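PDB 4Z8L: Vpx protein from Simian immunodeficiency virus, which binds zinc and, as a member of the Vpr/Vpx family, probably stimulates viral gene expression and arrests infected cells in G2. Local coordinates for residues 30-35 with 72-77; 37-42 with 76-81; 46-51 with 65-70. All blocks are in the same frame, centred on the assembly; numbering follows the deposited sequence.

Contact 1: residues 30-35 with 72-77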
loop_
_atom_site.group_PDB
_atom_site.type_symbol
_atom_site.label_atom_id
_atom_site.label_comp_id
_atom_site.label_asym_id
_atom_site.label_seq_id
_atom_site.Cartn_x
_atom_site.Cartn_y
_atom_site.Cartn_z
ATOM N N ARG B 30 4.247 8.743 -14.214
ATOM C CA ARG B 30 3.482 7.516 -14.388
ATOM C C ARG B 30 2.572 7.243 -13.198
ATOM O O ARG B 30 1.527 6.590 -13.353
ATOM C CB ARG B 30 4.418 6.330 -14.658
ATOM C CG ARG B 30 5.511 6.108 -13.634
ATOM C CD ARG B 30 6.460 4.998 -14.085
ATOM N NE ARG B 30 6.857 5.168 -15.481
ATOM C CZ ARG B 30 7.760 4.419 -16.109
ATOM N NH1 ARG B 30 8.385 3.442 -15.467
ATOM N NH2 ARG B 30 8.043 4.654 -17.381
ATOM N N ILE B 31 2.916 7.790 -12.033
ATOM C CA ILE B 31 1.994 7.676 -10.913
ATOM C C ILE B 31 0.772 8.528 -11.225
ATOM O O ILE B 31 -0.335 8.160 -10.852
ATOM C CB ILE B 31 2.593 8.108 -9.542
ATOM C CG1 ILE B 31 2.904 9.602 -9.506
ATOM C CG2 ILE B 31 3.826 7.304 -9.202
ATOM C CD1 ILE B 31 3.160 10.142 -8.129
ATOM N N ASN B 32 0.953 9.649 -11.923
ATOM C CA ASN B 32 -0.212 10.445 -12.311
ATOM C C ASN B 32 -1.055 9.768 -13.391
ATOM O O ASN B 32 -2.290 9.727 -13.288
ATOM C CB ASN B 32 0.205 11.834 -12.796
ATOM C CG ASN B 32 0.771 12.695 -11.686
ATOM O OD1 ASN B 32 0.052 13.104 -10.775
ATOM N ND2 ASN B 32 2.058 12.997 -11.770
ATOM N N ARG B 33 -0.390 9.240 -14.421
ATOM C CA ARG B 33 -1.092 8.520 -15.490
ATOM C C ARG B 33 -1.933 7.401 -14.898
ATOM O O ARG B 33 -3.037 7.138 -15.366
ATOM C CB ARG B 33 -0.145 7.930 -16.555
ATOM C CG ARG B 33 1.202 8.613 -16.807
ATOM C CD ARG B 33 1.164 10.133 -16.748
ATOM N NE ARG B 33 0.516 10.787 -17.871
ATOM C CZ ARG B 33 1.094 10.985 -19.050
ATOM N NH1 ARG B 33 2.341 10.584 -19.259
ATOM N NH2 ARG B 33 0.424 11.606 -20.012
ATOM N N GLU B 34 -1.415 6.744 -13.864
ATOM C CA GLU B 34 -2.152 5.636 -13.270
ATOM C C GLU B 34 -3.230 6.112 -12.296
ATOM O O GLU B 34 -4.308 5.518 -12.218
ATOM C CB GLU B 34 -1.195 4.678 -12.559
ATOM C CG GLU B 34 -1.887 3.508 -11.874
ATOM C CD GLU B 34 -1.947 2.266 -12.742
ATOM O OE1 GLU B 34 -1.137 2.155 -13.686
ATOM O OE2 GLU B 34 -2.809 1.399 -12.478
ATOM N N ALA B 35 -2.951 7.186 -11.566
ATOM C CA ALA B 35 -3.908 7.704 -10.595
ATOM C C ALA B 35 -5.116 8.355 -11.251
ATOM O O ALA B 35 -6.170 8.474 -10.627
ATOM C CB ALA B 35 -3.239 8.689 -9.671
ATOM N N LEU B 72 5.588 10.910 -2.851
ATOM C CA LEU B 72 5.449 10.057 -1.676
ATOM C C LEU B 72 3.991 9.904 -1.241
ATOM O O LEU B 72 3.470 8.778 -1.127
ATOM C CB LEU B 72 6.279 10.625 -0.522
ATOM C CG LEU B 72 7.691 10.069 -0.305
ATOM C CD1 LEU B 72 8.391 9.809 -1.627
ATOM C CD2 LEU B 72 8.504 11.031 0.549
ATOM N N LEU B 73 3.337 11.043 -1.012
ATOM C CA LEU B 73 1.940 11.038 -0.594
ATOM C C LEU B 73 1.087 10.210 -1.540
ATOM O O LEU B 73 0.280 9.387 -1.106
ATOM C CB LEU B 73 1.379 12.457 -0.527
ATOM C CG LEU B 73 1.845 13.362 0.611
ATOM C CD1 LEU B 73 0.970 14.600 0.696
ATOM C CD2 LEU B 73 1.864 12.617 1.929
ATOM N N MET B 74 1.284 10.411 -2.837
ATOM C CA MET B 74 0.423 9.754 -3.807
ATOM C C MET B 74 0.757 8.268 -3.972
ATOM O O MET B 74 -0.107 7.483 -4.349
ATOM C CB MET B 74 0.474 10.469 -5.148
ATOM C CG MET B 74 -0.915 10.656 -5.727
ATOM S SD MET B 74 -0.908 11.313 -7.390
ATOM C CE MET B 74 -0.345 9.857 -8.244
ATOM N N HIS B 75 2.005 7.884 -3.712
ATOM C CA HIS B 75 2.341 6.463 -3.660
ATOM C C HIS B 75 1.611 5.807 -2.500
ATOM O O HIS B 75 1.166 4.657 -2.594
ATOM C CB HIS B 75 3.848 6.247 -3.505
ATOM C CG HIS B 75 4.558 5.955 -4.790
ATOM N ND1 HIS B 75 5.931 5.889 -4.882
ATOM C CD2 HIS B 75 4.085 5.692 -6.031
ATOM C CE1 HIS B 75 6.275 5.609 -6.126
ATOM N NE2 HIS B 75 5.173 5.484 -6.843
ATOM N N LYS B 76 1.459 6.556 -1.413
ATOM C CA LYS B 76 0.713 6.047 -0.268
ATOM C C LYS B 76 -0.791 6.008 -0.564
ATOM O O LYS B 76 -1.513 5.139 -0.064
ATOM C CB LYS B 76 1.024 6.892 0.967
ATOM C CG LYS B 76 2.498 6.808 1.346
ATOM C CD LYS B 76 2.898 7.777 2.438
ATOM C CE LYS B 76 4.402 7.714 2.669
ATOM N NZ LYS B 76 4.882 8.737 3.634
ATOM N N ALA B 77 -1.252 6.936 -1.398
ATOM C CA ALA B 77 -2.645 6.951 -1.839
ATOM C C ALA B 77 -2.961 5.754 -2.736
ATOM O O ALA B 77 -3.955 5.065 -2.530
ATOM C CB ALA B 77 -2.958 8.248 -2.560
#

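Contact 2: residues 37-42 with 76-81. With ZN (zinc ion), chain G.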
loop_
_atom_site.group_PDB
_atom_site.type_symbol
_atom_site.label_atom_id
_atom_site.label_comp_id
_atom_site.label_asym_id
_atom_site.label_seq_id
_atom_site.Cartn_x
_atom_site.Cartn_y
_atom_site.Cartn_z
ATOM N N LEU B 37 -6.832 7.020 -13.315
ATOM C CA LEU B 37 -7.743 5.905 -13.561
ATOM C C LEU B 37 -8.526 5.481 -12.312
ATOM O O LEU B 37 -9.269 4.501 -12.364
ATOM C CB LEU B 37 -6.977 4.686 -14.098
ATOM C CG LEU B 37 -6.634 4.540 -15.584
ATOM C CD1 LEU B 37 -5.678 5.614 -16.058
ATOM C CD2 LEU B 37 -6.054 3.156 -15.848
ATOM N N HIS B 38 -8.370 6.198 -11.199
ATOM C CA HIS B 38 -8.875 5.695 -9.913
ATOM C C HIS B 38 -9.604 6.682 -8.978
ATOM O O HIS B 38 -10.057 6.290 -7.898
ATOM C CB HIS B 38 -7.710 5.056 -9.147
ATOM C CG HIS B 38 -7.206 3.782 -9.762
ATOM N ND1 HIS B 38 -8.001 2.667 -9.923
ATOM C CD2 HIS B 38 -5.985 3.442 -10.240
ATOM C CE1 HIS B 38 -7.296 1.698 -10.480
ATOM N NE2 HIS B 38 -6.068 2.144 -10.682
ATOM N N PHE B 39 -9.703 7.946 -9.379
ATOM C CA PHE B 39 -10.285 8.996 -8.538
ATOM C C PHE B 39 -11.218 9.906 -9.401
ATOM O O PHE B 39 -11.032 10.026 -10.604
ATOM C CB PHE B 39 -9.177 9.804 -7.848
ATOM C CG PHE B 39 -8.245 8.965 -6.980
ATOM C CD1 PHE B 39 -8.686 8.343 -5.813
ATOM C CD2 PHE B 39 -6.917 8.793 -7.352
ATOM C CE1 PHE B 39 -7.809 7.562 -5.041
ATOM C CE2 PHE B 39 -6.047 8.024 -6.588
ATOM C CZ PHE B 39 -6.489 7.409 -5.435
ATOM N N HIS B 40 -12.276 10.439 -8.778
ATOM C CA HIS B 40 -13.359 11.201 -9.439
ATOM C C HIS B 40 -13.757 12.461 -8.598
ATOM O O HIS B 40 -13.983 12.279 -7.403
ATOM C CB HIS B 40 -14.512 10.202 -9.762
ATOM C CG HIS B 40 -15.712 10.806 -10.440
ATOM N ND1 HIS B 40 -16.658 11.551 -9.785
ATOM C CD2 HIS B 40 -16.085 10.769 -11.743
ATOM C CE1 HIS B 40 -17.602 11.915 -10.648
ATOM N NE2 HIS B 40 -17.270 11.461 -11.836
ATOM N N PRO B 41 -13.847 13.697 -9.243
ATOM C CA PRO B 41 -13.989 15.029 -8.577
ATOM C C PRO B 41 -13.925 15.008 -7.045
ATOM O O PRO B 41 -14.970 14.807 -6.452
ATOM C CB PRO B 41 -15.300 15.533 -9.146
ATOM C CG PRO B 41 -15.575 14.638 -10.389
ATOM C CD PRO B 41 -14.413 13.769 -10.615
ATOM N N GLU B 42 -12.734 15.138 -6.420
ATOM C CA GLU B 42 -11.372 15.384 -6.951
ATOM C C GLU B 42 -11.262 16.915 -7.258
ATOM O O GLU B 42 -12.131 17.661 -6.802
ATOM C CB GLU B 42 -11.067 14.444 -8.130
ATOM C CG GLU B 42 -10.043 13.362 -7.954
ATOM C CD GLU B 42 -9.309 13.106 -9.255
ATOM O OE1 GLU B 42 -9.620 12.147 -9.981
ATOM O OE2 GLU B 42 -8.415 13.905 -9.574
ATOM N N LYS B 76 1.459 6.556 -1.413
ATOM C CA LYS B 76 0.713 6.047 -0.268
ATOM C C LYS B 76 -0.791 6.008 -0.564
ATOM O O LYS B 76 -1.513 5.139 -0.064
ATOM C CB LYS B 76 1.024 6.892 0.967
ATOM C CG LYS B 76 2.498 6.808 1.346
ATOM C CD LYS B 76 2.898 7.777 2.438
ATOM C CE LYS B 76 4.402 7.714 2.669
ATOM N NZ LYS B 76 4.882 8.737 3.634
ATOM N N ALA B 77 -1.252 6.936 -1.398
ATOM C CA ALA B 77 -2.645 6.951 -1.839
ATOM C C ALA B 77 -2.961 5.754 -2.736
ATOM O O ALA B 77 -3.955 5.065 -2.530
ATOM C CB ALA B 77 -2.958 8.248 -2.560
ATOM N N MET B 78 -2.119 5.524 -3.741
ATOM C CA MET B 78 -2.263 4.371 -4.623
ATOM C C MET B 78 -2.195 3.076 -3.826
ATOM O O MET B 78 -2.967 2.149 -4.070
ATOM C CB MET B 78 -1.189 4.381 -5.712
ATOM C CG MET B 78 -1.480 5.333 -6.864
ATOM S SD MET B 78 -3.010 4.922 -7.730
ATOM C CE MET B 78 -2.673 3.234 -8.233
ATOM N N TYR B 79 -1.263 3.018 -2.879
ATOM C CA TYR B 79 -1.176 1.882 -1.970
ATOM C C TYR B 79 -2.529 1.660 -1.300
ATOM O O TYR B 79 -3.089 0.560 -1.350
ATOM C CB TYR B 79 -0.080 2.105 -0.926
ATOM C CG TYR B 79 -0.131 1.149 0.246
ATOM C CD1 TYR B 79 0.387 -0.135 0.147
ATOM C CD2 TYR B 79 -0.693 1.537 1.456
ATOM C CE1 TYR B 79 0.340 -1.008 1.220
ATOM C CE2 TYR B 79 -0.745 0.673 2.532
ATOM C CZ TYR B 79 -0.226 -0.596 2.409
ATOM O OH TYR B 79 -0.279 -1.452 3.484
ATOM N N THR B 80 -3.052 2.723 -0.691
ATOM C CA THR B 80 -4.333 2.662 0.007
ATOM C C THR B 80 -5.458 2.150 -0.889
ATOM O O THR B 80 -6.145 1.196 -0.537
ATOM C CB THR B 80 -4.738 4.042 0.551
ATOM O OG1 THR B 80 -3.777 4.477 1.522
ATOM C CG2 THR B 80 -6.114 3.977 1.195
ATOM N N HIS B 81 -5.639 2.790 -2.040
ATOM C CA HIS B 81 -6.705 2.436 -2.972
ATOM C C HIS B 81 -6.614 1.006 -3.487
ATOM O O HIS B 81 -7.613 0.289 -3.518
ATOM C CB HIS B 81 -6.714 3.392 -4.163
ATOM C CG HIS B 81 -7.744 3.056 -5.196
ATOM N ND1 HIS B 81 -9.098 3.166 -4.961
ATOM C CD2 HIS B 81 -7.618 2.602 -6.466
ATOM C CE1 HIS B 81 -9.762 2.800 -6.044
ATOM N NE2 HIS B 81 -8.887 2.455 -6.972
HETATM ZN ZN ZN G . -9.476 1.752 -8.884
#

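Contact 3: residues 46-51 with 65-70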
loop_
_atom_site.group_PDB
_atom_site.type_symbol
_atom_site.label_atom_id
_atom_site.label_comp_id
_atom_site.label_asym_id
_atom_site.label_seq_id
_atom_site.Cartn_x
_atom_site.Cartn_y
_atom_site.Cartn_z
ATOM N N ARG B 46 -5.471 19.122 -5.803
ATOM C CA ARG B 46 -5.553 19.580 -4.415
ATOM C C ARG B 46 -4.321 19.167 -3.661
ATOM O O ARG B 46 -3.764 19.942 -2.886
ATOM C CB ARG B 46 -6.766 18.986 -3.690
ATOM C CG ARG B 46 -7.791 19.998 -3.266
ATOM C CD ARG B 46 -7.351 20.836 -2.068
ATOM N NE ARG B 46 -8.266 21.959 -1.871
ATOM C CZ ARG B 46 -9.455 21.887 -1.281
ATOM N NH1 ARG B 46 -9.902 20.735 -0.800
ATOM N NH2 ARG B 46 -10.203 22.975 -1.176
ATOM N N LEU B 47 -3.866 17.954 -3.940
ATOM C CA LEU B 47 -2.634 17.489 -3.357
ATOM C C LEU B 47 -1.519 18.324 -3.940
ATOM O O LEU B 47 -0.819 19.048 -3.217
ATOM C CB LEU B 47 -2.423 16.006 -3.655
ATOM C CG LEU B 47 -3.012 15.027 -2.642
ATOM C CD1 LEU B 47 -2.609 13.608 -2.986
ATOM C CD2 LEU B 47 -2.561 15.392 -1.238
ATOM N N TRP B 48 -1.429 18.292 -5.267
ATOM C CA TRP B 48 -0.350 18.960 -5.974
ATOM C C TRP B 48 -0.220 20.408 -5.561
ATOM O O TRP B 48 0.825 20.832 -5.053
ATOM C CB TRP B 48 -0.568 18.874 -7.483
ATOM C CG TRP B 48 0.389 19.724 -8.226
ATOM C CD1 TRP B 48 0.201 21.013 -8.629
ATOM C CD2 TRP B 48 1.722 19.375 -8.599
ATOM N NE1 TRP B 48 1.326 21.478 -9.261
ATOM C CE2 TRP B 48 2.277 20.490 -9.253
ATOM C CE3 TRP B 48 2.498 18.221 -8.455
ATOM C CZ2 TRP B 48 3.567 20.488 -9.764
ATOM C CZ3 TRP B 48 3.778 18.219 -8.962
ATOM C CH2 TRP B 48 4.300 19.345 -9.612
ATOM N N ASN B 49 -1.321 21.134 -5.696
ATOM C CA ASN B 49 -1.333 22.543 -5.365
ATOM C C ASN B 49 -0.892 22.738 -3.929
ATOM O O ASN B 49 0.017 23.527 -3.666
ATOM C CB ASN B 49 -2.719 23.144 -5.589
ATOM C CG ASN B 49 -3.087 23.222 -7.058
ATOM O OD1 ASN B 49 -2.216 23.263 -7.929
ATOM N ND2 ASN B 49 -4.384 23.238 -7.342
ATOM N N THR B 50 -1.472 21.970 -3.008
ATOM C CA THR B 50 -1.140 22.183 -1.608
ATOM C C THR B 50 0.353 22.002 -1.416
ATOM O O THR B 50 1.000 22.825 -0.765
ATOM C CB THR B 50 -1.907 21.237 -0.667
ATOM O OG1 THR B 50 -2.028 19.945 -1.277
ATOM C CG2 THR B 50 -3.297 21.785 -0.384
ATOM N N CYS B 51 0.919 20.992 -2.070
ATOM C CA CYS B 51 2.339 20.742 -1.896
ATOM C C CYS B 51 3.143 21.916 -2.431
ATOM O O CYS B 51 4.022 22.434 -1.736
ATOM C CB CYS B 51 2.753 19.441 -2.583
ATOM S SG CYS B 51 2.433 17.969 -1.587
ATOM N N TYR B 65 11.710 19.165 -4.368
ATOM C CA TYR B 65 11.413 18.655 -3.036
ATOM C C TYR B 65 9.907 18.494 -2.853
ATOM O O TYR B 65 9.430 17.447 -2.415
ATOM C CB TYR B 65 11.983 19.569 -1.951
ATOM C CG TYR B 65 11.746 19.027 -0.562
ATOM C CD1 TYR B 65 12.552 18.020 -0.049
ATOM C CD2 TYR B 65 10.701 19.493 0.225
ATOM C CE1 TYR B 65 12.336 17.504 1.210
ATOM C CE2 TYR B 65 10.478 18.981 1.492
ATOM C CZ TYR B 65 11.301 17.989 1.976
ATOM O OH TYR B 65 11.086 17.473 3.233
ATOM N N ALA B 66 9.165 19.545 -3.191
ATOM C CA ALA B 66 7.707 19.532 -3.098
ATOM C C ALA B 66 7.115 18.448 -3.990
ATOM O O ALA B 66 6.137 17.792 -3.627
ATOM C CB ALA B 66 7.139 20.895 -3.476
ATOM N N LYS B 67 7.712 18.267 -5.163
ATOM C CA LYS B 67 7.256 17.233 -6.085
ATOM C C LYS B 67 7.597 15.848 -5.549
ATOM O O LYS B 67 6.871 14.885 -5.791
ATOM C CB LYS B 67 7.877 17.426 -7.470
ATOM C CG LYS B 67 7.288 18.589 -8.243
ATOM C CD LYS B 67 7.855 18.707 -9.651
ATOM C CE LYS B 67 9.365 18.580 -9.672
ATOM N NZ LYS B 67 9.886 18.744 -11.058
ATOM N N TYR B 68 8.679 15.760 -4.783
ATOM C CA TYR B 68 9.068 14.500 -4.161
ATOM C C TYR B 68 8.095 14.108 -3.057
ATOM O O TYR B 68 7.663 12.956 -2.974
ATOM C CB TYR B 68 10.492 14.589 -3.613
ATOM C CG TYR B 68 10.934 13.351 -2.870
ATOM C CD1 TYR B 68 11.103 12.141 -3.529
ATOM C CD2 TYR B 68 11.185 13.395 -1.504
ATOM C CE1 TYR B 68 11.506 11.007 -2.846
ATOM C CE2 TYR B 68 11.588 12.271 -0.815
ATOM C CZ TYR B 68 11.747 11.080 -1.490
ATOM O OH TYR B 68 12.145 9.959 -0.799
ATOM N N ARG B 69 7.755 15.069 -2.206
ATOM C CA ARG B 69 6.804 14.827 -1.127
ATOM C C ARG B 69 5.410 14.522 -1.682
ATOM O O ARG B 69 4.675 13.685 -1.134
ATOM C CB ARG B 69 6.759 16.029 -0.184
ATOM C CG ARG B 69 8.068 16.288 0.545
ATOM C CD ARG B 69 8.406 15.155 1.503
ATOM N NE ARG B 69 7.355 14.937 2.492
ATOM C CZ ARG B 69 7.344 15.485 3.704
ATOM N NH1 ARG B 69 8.332 16.285 4.082
ATOM N NH2 ARG B 69 6.346 15.231 4.539
ATOM N N TYR B 70 5.061 15.196 -2.777
ATOM C CA TYR B 70 3.829 14.902 -3.504
ATOM C C TYR B 70 3.832 13.457 -3.979
ATOM O O TYR B 70 2.858 12.717 -3.788
ATOM C CB TYR B 70 3.670 15.845 -4.700
ATOM C CG TYR B 70 2.594 15.422 -5.677
ATOM C CD1 TYR B 70 1.252 15.642 -5.403
ATOM C CD2 TYR B 70 2.925 14.793 -6.872
ATOM C CE1 TYR B 70 0.269 15.253 -6.293
ATOM C CE2 TYR B 70 1.950 14.399 -7.766
ATOM C CZ TYR B 70 0.623 14.633 -7.473
ATOM O OH TYR B 70 -0.354 14.245 -8.362
#

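Contact 1: residues 30-35 with 72-77
The contact turns on M74, whose methyl CE settles into a hollow formed by I31, N32 and A35, all on the facing helix. Most of the contact is apolar. M74 runs extended out to its sulfur and then bends at the last torsion (chi3 73°), which turns CE against CG1 of I31 at 3.5 Å and CB of A35 at 3.4 Å. The two side chains, I31 and M74, pass each other at a slant. CD1 of I31 reaches further back along the methionine, to 4.0 Å from M74 CB.

I31 divides its branches between two partners. CG1 sits between the backbone N and the carbonyl carbon (chi1 66°) and serves M74, while CG2 approaches the H75 imidazole obliquely, 3.3 Å from NE2.

The polar share is small. OD1 of N32 lies 3.9 Å from SD of M74, but its real partner is the hydroxyl of Y70, one turn earlier on the methionine's helix. No hydrogen bond joins the two segments directly. A chain of another protein also packs on I31 and H75, extending the buried surface.

The segment axes stay 10.7 Å apart at 37°, a spacing filled by these side chains. This is helix-on-helix core packing between helix 21-35 and helix 63-84 of the Vpr/Vpx three-helix fold.

Contact 2: residues 37-42 with 76-81
H38 and H81 meet at a zinc ion, each giving one ring nitrogen: ND1 of H38 at 2.0 Å from the metal and NE2 of H81 at 2.1 Å. The same two nitrogens, H38 ND1 and H81 NE2, come within 3.1 Å of each other because they share the metal, and they are not hydrogen-bonded. The imidazoles are strongly inclined, with planes at 53°. C86, which touches both histidine side chains, is a ligand of a second zinc site seen for this protein; that second zinc is not bound to this chain here.

Outside that shell, F39 turns its ring edge toward the face of H81 in an edge-to-face pair, centroids 5.5 Å apart, and its CZ comes to 4.2 Å from CB of H81. The carbonyl oxygen of H38 lies over a face of the H81 ring, toward the rim. M78 bends at chi2 and chi3 so that CE reaches CD2 of H38 at 3.9 Å, and its sulfur approaches the phenyl of F39 obliquely.

Farther out, the helix presents H81 with CG anti to the backbone N (chi1 177°), which swings the imidazole toward the loop. Its amide N is tied to O of A77 at 2.9 Å. L44 packs on F39 from the far end of the loop.

The result is a zinc site whose two histidines form an aromatic cluster with F39, stapling the loop after helix 21-35 to the C-terminal part of helix 63-84, consistent with the His/Cys zinc motif of Vpx proteins.

Contact 3: residues 46-51 with 65-70
C51 and A66 mark the nearest approach of the two backbones, their CA atoms 5.6 Å apart, where helix 45-58 packs on helix 63-84. The two segments run roughly antiparallel, their axes at 145° and 9.4 Å apart. The small CB of A66 meets the carbonyl oxygen of C51 at 3.9 Å, which suits the close backbones.

Y70 and W48 carry the packing. CG of Y70 is anti to the backbone N (chi1 167°), which lays the ring across the facing helix. The six-membered ring of W48 stands almost upright on it, planes at 86°, with CE3 over the centre of the phenol face and 3.8 Å from CD2 of Y70. At the phenol's edge, in its plane, CB of L47 sits 3.8 Å from CE1 of Y70. SG of C51 fits against the root of the same side chain, 4.0 Å from Y70 CB.

K67 runs beside the indole, pointing the same way, and brings CG obliquely to 3.4 Å from CH2 of W48.

Helix 21-35 borders this pair of helices: its L28 packs on both K67 and Y70, and its L24 on Y68.

From the N terminus, helix 21-35 comes first, and contact 1 closes a long loop from its end to helix 63-84. Contact 2 starts just after that, in the loop before helix 45-58, and closes one turn further along the last helix. The two loops therefore cross, and M78 touches E34 and A35 where they adjoin. Contact 3 closes a much shorter hairpin, helix 45-58 back onto helix 63-84, lying within both larger loops. N32 and Y70 join contacts 1 and 3 across the core, and L73 meets L47 nearby. Helix 63-84 is thus the common spine, receiving helix 45-58, helix 21-35 and the zinc-bound loop in succession.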